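Local coordinates for protein hypothetical glycoside hydrolase (Bacteroides vulgatus, PDB 3S30) that is of unknown function but, as a putative glycoside hydrolase with a galactose-binding-like domain, probably takes part in carbohydrate metabolism, at residues 244-255 and 316-327. Sequence-based numbering, arbitrary orientation.
Sequences DVFNIYALFYEK and GYNVSIVLSASK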
loop_
_atom_site.group_PDB
_atom_site.type_symbol
_atom_site.label_atom_id
_atom_site.label_comp_id
_atom_site.label_asym_id
_atom_site.label_seq_id
_atom_site.Cartn_x
_atom_site.Cartn_y
_atom_site.Cartn_z
ATOM N N ASP A 244 -0.760 -13.367 12.012
ATOM C CA ASP A 244 -1.009 -12.180 11.202
ATOM C C ASP A 244 -1.150 -12.561 9.728
ATOM O O ASP A 244 -0.514 -13.527 9.262
ATOM C CB ASP A 244 0.150 -11.183 11.358
ATOM C CG ASP A 244 -0.240 -9.746 10.992
ATOM O OD1 ASP A 244 -1.411 -9.481 10.602
ATOM O OD2 ASP A 244 0.655 -8.879 11.100
ATOM N N VAL A 245 -1.997 -11.828 9.008
ATOM C CA VAL A 245 -2.097 -11.994 7.561
ATOM C C VAL A 245 -1.879 -10.649 6.894
ATOM O O VAL A 245 -2.101 -9.594 7.500
ATOM C CB VAL A 245 -3.445 -12.672 7.101
ATOM C CG1 VAL A 245 -3.687 -13.996 7.884
ATOM C CG2 VAL A 245 -4.654 -11.714 7.239
ATOM N N PHE A 246 -1.401 -10.699 5.658
ATOM C CA PHE A 246 -1.084 -9.507 4.895
ATOM C C PHE A 246 -2.206 -9.224 3.909
ATOM O O PHE A 246 -3.102 -10.042 3.736
ATOM C CB PHE A 246 0.247 -9.689 4.159
ATOM C CG PHE A 246 0.206 -10.683 3.001
ATOM C CD1 PHE A 246 -0.099 -10.262 1.715
ATOM C CD2 PHE A 246 0.539 -12.015 3.195
ATOM C CE1 PHE A 246 -0.103 -11.161 0.642
ATOM C CE2 PHE A 246 0.541 -12.917 2.130
ATOM C CZ PHE A 246 0.215 -12.485 0.853
ATOM N N ASN A 247 -2.150 -8.075 3.246
ATOM C CA ASN A 247 -3.143 -7.777 2.218
ATOM C C ASN A 247 -2.478 -7.228 0.966
ATOM O O ASN A 247 -1.468 -6.551 1.036
ATOM C CB ASN A 247 -4.234 -6.819 2.743
ATOM C CG ASN A 247 -5.546 -6.917 1.944
ATOM O OD1 ASN A 247 -5.639 -7.658 0.971
ATOM N ND2 ASN A 247 -6.548 -6.152 2.348
ATOM N N ILE A 248 -3.041 -7.585 -0.179
ATOM C CA ILE A 248 -2.683 -7.000 -1.463
ATOM C C ILE A 248 -3.994 -6.786 -2.211
ATOM O O ILE A 248 -4.819 -7.707 -2.316
ATOM C CB ILE A 248 -1.763 -7.933 -2.299
ATOM C CG1 ILE A 248 -0.404 -8.123 -1.615
ATOM C CG2 ILE A 248 -1.548 -7.384 -3.732
ATOM C CD1 ILE A 248 0.576 -9.011 -2.447
ATOM N N TYR A 249 -4.193 -5.571 -2.711
ATOM C CA TYR A 249 -5.315 -5.283 -3.599
ATOM C C TYR A 249 -5.066 -4.055 -4.488
ATOM O O TYR A 249 -4.088 -3.317 -4.320
ATOM C CB TYR A 249 -6.612 -5.112 -2.801
ATOM C CG TYR A 249 -6.667 -3.901 -1.895
ATOM C CD1 TYR A 249 -6.156 -3.952 -0.605
ATOM C CD2 TYR A 249 -7.269 -2.716 -2.312
ATOM C CE1 TYR A 249 -6.220 -2.865 0.236
ATOM C CE2 TYR A 249 -7.326 -1.610 -1.474
ATOM C CZ TYR A 249 -6.790 -1.692 -0.199
ATOM O OH TYR A 249 -6.841 -0.613 0.657
ATOM N N ALA A 250 -5.967 -3.857 -5.445
ATOM C CA ALA A 250 -5.890 -2.724 -6.351
ATOM C C ALA A 250 -7.290 -2.227 -6.636
ATOM O O ALA A 250 -8.245 -3.009 -6.651
ATOM C CB ALA A 250 -5.184 -3.110 -7.648
ATOM N N LEU A 251 -7.395 -0.924 -6.870
ATOM C CA LEU A 251 -8.670 -0.264 -7.073
ATOM C C LEU A 251 -8.664 0.444 -8.425
ATOM O O LEU A 251 -7.628 0.937 -8.872
ATOM C CB LEU A 251 -8.893 0.764 -5.960
ATOM C CG LEU A 251 -8.808 0.255 -4.516
ATOM C CD1 LEU A 251 -8.729 1.421 -3.541
ATOM C CD2 LEU A 251 -9.991 -0.633 -4.184
ATOM N N PHE A 252 -9.830 0.479 -9.066
ATOM C CA PHE A 252 -10.052 1.275 -10.266
ATOM C C PHE A 252 -11.400 1.950 -10.101
ATOM O O PHE A 252 -12.427 1.271 -9.946
ATOM C CB PHE A 252 -10.055 0.374 -11.507
ATOM C CG PHE A 252 -10.203 1.116 -12.802
ATOM C CD1 PHE A 252 -9.288 2.101 -13.166
ATOM C CD2 PHE A 252 -11.249 0.820 -13.674
ATOM C CE1 PHE A 252 -9.421 2.789 -14.372
ATOM C CE2 PHE A 252 -11.389 1.497 -14.881
ATOM C CZ PHE A 252 -10.477 2.485 -15.228
ATOM N N TYR A 253 -11.421 3.280 -10.116
ATOM C CA TYR A 253 -12.677 3.985 -9.893
ATOM C C TYR A 253 -12.850 5.248 -10.718
ATOM O O TYR A 253 -11.908 5.786 -11.291
ATOM C CB TYR A 253 -12.856 4.292 -8.404
ATOM C CG TYR A 253 -11.786 5.187 -7.808
ATOM C CD1 TYR A 253 -11.889 6.572 -7.877
ATOM C CD2 TYR A 253 -10.693 4.645 -7.144
ATOM C CE1 TYR A 253 -10.925 7.391 -7.320
ATOM C CE2 TYR A 253 -9.720 5.458 -6.586
ATOM C CZ TYR A 253 -9.840 6.827 -6.672
ATOM O OH TYR A 253 -8.872 7.634 -6.117
ATOM N N GLU A 254 -14.093 5.706 -10.755
ATOM C CA GLU A 254 -14.481 6.869 -11.515
ATOM C C GLU A 254 -14.493 8.061 -10.567
ATOM O O GLU A 254 -15.124 8.008 -9.521
ATOM C CB GLU A 254 -15.859 6.626 -12.115
ATOM C CG GLU A 254 -16.345 7.696 -13.048
ATOM C CD GLU A 254 -17.678 7.342 -13.691
ATOM O OE1 GLU A 254 -17.914 6.138 -13.971
ATOM O OE2 GLU A 254 -18.477 8.276 -13.922
ATOM N N LYS A 255 -13.781 9.125 -10.924
ATOM C CA LYS A 255 -13.791 10.349 -10.122
ATOM C C LYS A 255 -15.081 11.125 -10.325
ATOM O O LYS A 255 -15.718 11.025 -11.379
ATOM C CB LYS A 255 -12.583 11.231 -10.456
ATOM C CG LYS A 255 -11.275 10.707 -9.858
ATOM C CD LYS A 255 -10.097 11.590 -10.183
ATOM C CE LYS A 255 -9.591 11.370 -11.604
ATOM N NZ LYS A 255 -8.200 11.873 -11.793
ATOM N N GLY A 316 -10.335 11.058 -15.879
ATOM C CA GLY A 316 -11.374 11.044 -14.845
ATOM C C GLY A 316 -11.500 9.730 -14.091
ATOM O O GLY A 316 -12.481 9.509 -13.374
ATOM N N TYR A 317 -10.510 8.853 -14.262
ATOM C CA TYR A 317 -10.472 7.573 -13.568
ATOM C C TYR A 317 -9.142 7.436 -12.860
ATOM O O TYR A 317 -8.090 7.735 -13.435
ATOM C CB TYR A 317 -10.662 6.415 -14.554
ATOM C CG TYR A 317 -12.097 6.224 -14.981
ATOM C CD1 TYR A 317 -12.652 6.994 -15.990
ATOM C CD2 TYR A 317 -12.903 5.281 -14.361
ATOM C CE1 TYR A 317 -13.977 6.823 -16.373
ATOM C CE2 TYR A 317 -14.218 5.105 -14.735
ATOM C CZ TYR A 317 -14.753 5.878 -15.741
ATOM O OH TYR A 317 -16.072 5.700 -16.105
ATOM N N ASN A 318 -9.195 6.989 -11.612
ATOM C CA ASN A 318 -7.995 6.747 -10.824
ATOM C C ASN A 318 -7.784 5.249 -10.617
ATOM O O ASN A 318 -8.745 4.483 -10.556
ATOM C CB ASN A 318 -8.104 7.434 -9.462
ATOM C CG ASN A 318 -7.598 8.872 -9.471
ATOM O OD1 ASN A 318 -7.293 9.438 -10.514
ATOM N ND2 ASN A 318 -7.518 9.467 -8.291
ATOM N N VAL A 319 -6.522 4.840 -10.557
ATOM C CA VAL A 319 -6.166 3.501 -10.134
ATOM C C VAL A 319 -5.358 3.610 -8.854
ATOM O O VAL A 319 -4.798 4.668 -8.545
ATOM C CB VAL A 319 -5.331 2.742 -11.196
ATOM C CG1 VAL A 319 -3.828 3.138 -11.119
ATOM C CG2 VAL A 319 -5.491 1.245 -11.016
ATOM N N SER A 320 -5.313 2.513 -8.114
ATOM C CA SER A 320 -4.435 2.388 -6.972
ATOM C C SER A 320 -4.051 0.936 -6.764
ATOM O O SER A 320 -4.737 0.032 -7.220
ATOM C CB SER A 320 -5.082 2.932 -5.705
ATOM O OG SER A 320 -4.100 3.109 -4.686
ATOM N N ILE A 321 -2.910 0.757 -6.116
ATOM C CA ILE A 321 -2.407 -0.514 -5.677
ATOM C C ILE A 321 -2.072 -0.310 -4.208
ATOM O O ILE A 321 -1.424 0.678 -3.849
ATOM C CB ILE A 321 -1.114 -0.890 -6.434
ATOM C CG1 ILE A 321 -1.411 -1.132 -7.924
ATOM C CG2 ILE A 321 -0.434 -2.111 -5.775
ATOM C CD1 ILE A 321 -0.180 -1.240 -8.755
ATOM N N VAL A 322 -2.544 -1.210 -3.350
ATOM C CA VAL A 322 -2.269 -1.093 -1.934
ATOM C C VAL A 322 -1.680 -2.405 -1.464
ATOM O O VAL A 322 -2.223 -3.465 -1.741
ATOM C CB VAL A 322 -3.532 -0.736 -1.121
ATOM C CG1 VAL A 322 -3.174 -0.488 0.340
ATOM C CG2 VAL A 322 -4.278 0.491 -1.731
ATOM N N LEU A 323 -0.560 -2.319 -0.751
ATOM C CA LEU A 323 0.140 -3.491 -0.233
ATOM C C LEU A 323 0.362 -3.303 1.281
ATOM O O LEU A 323 0.704 -2.205 1.718
ATOM C CB LEU A 323 1.483 -3.632 -0.959
ATOM C CG LEU A 323 1.404 -3.511 -2.486
ATOM C CD1 LEU A 323 2.768 -3.234 -3.120
ATOM C CD2 LEU A 323 0.769 -4.758 -3.078
ATOM N N SER A 324 0.177 -4.357 2.073
ATOM C CA SER A 324 0.358 -4.238 3.532
ATOM C C SER A 324 0.830 -5.537 4.163
ATOM O O SER A 324 0.283 -6.585 3.870
ATOM C CB SER A 324 -0.953 -3.816 4.210
ATOM O OG SER A 324 -0.753 -3.566 5.599
ATOM N N ALA A 325 1.821 -5.454 5.052
ATOM C CA ALA A 325 2.306 -6.630 5.802
ATOM C C ALA A 325 1.294 -7.147 6.829
ATOM O O ALA A 325 1.335 -8.324 7.208
ATOM C CB ALA A 325 3.628 -6.326 6.485
ATOM N N SER A 326 0.389 -6.282 7.271
ATOM C CA SER A 326 -0.651 -6.666 8.240
ATOM C C SER A 326 -2.038 -6.191 7.792
ATOM O O SER A 326 -2.344 -5.010 7.861
ATOM C CB SER A 326 -0.317 -6.106 9.637
ATOM O OG SER A 326 0.983 -6.507 10.046
ATOM N N LYS A 327 -2.865 -7.127 7.339
ATOM C CA LYS A 327 -4.200 -6.812 6.821
ATOM C C LYS A 327 -4.938 -5.792 7.686
ATOM O O LYS A 327 -5.493 -4.816 7.163
ATOM C CB LYS A 327 -5.052 -8.081 6.721
ATOM C CG LYS A 327 -6.522 -7.821 6.329
ATOM C CD LYS A 327 -7.322 -9.121 6.203
ATOM C CE LYS A 327 -8.725 -8.868 5.619
ATOM N NZ LYS A 327 -9.463 -7.737 6.304
#
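Asp244 OD2 is gripped by three donors: the hydroxyl of Ser326, whose OG stands 2.6 Å from it on the syn side of the carboxylate and is also bonded to Thr171 OG1, and, from the loop that follows, Ala335 N and Ser338 OG. A carboxylate suits this buried corner because one oxygen can gather several donors. Beside it, Lys327 N gives Val245 O a nearly straight hydrogen bond.

Strands 247-254 and 317-324 run antiparallel, their axes at 170°, and the hydrogen-bonded pairs place Tyr249 with Val322 and Tyr253 with Asn318. Both tyrosines have CG between backbone N and carbonyl carbon (chi1 67° and 61°), which swings each ring across to its partner. Val322 CB lies over one face of the Tyr249 ring, 3.8 Å from its centroid, a CH-pi contact well served by a branched carbon. Asn318 CB covers the Tyr253 ring likewise, while its ND2 donates to Tyr253 OH at 3.1 Å, in the amide plane; that hydroxyl also bonds Phe210 O. The other amide atom, Asn318 OD1, receives Lys255 NZ at 2.9 Å from above the carbonyl plane, so both ends of the amide are held.

On the opposite face, branched aliphatic chains suit the buried interior: Ile248 CG2 meets Leu323 CD2 at 3.6 Å. Phe252 lies nearly parallel to Tyr317 but slid aside, and the tyrosine hydroxyl reaches Glu254 OE1 in a weak hydrogen bond. Ile248 packs on Leu221 and Ile342, and Phe252 on Pro218, from strands 218-228 and 339-349, consistent with the beta-sandwich of galactose-binding-like domains.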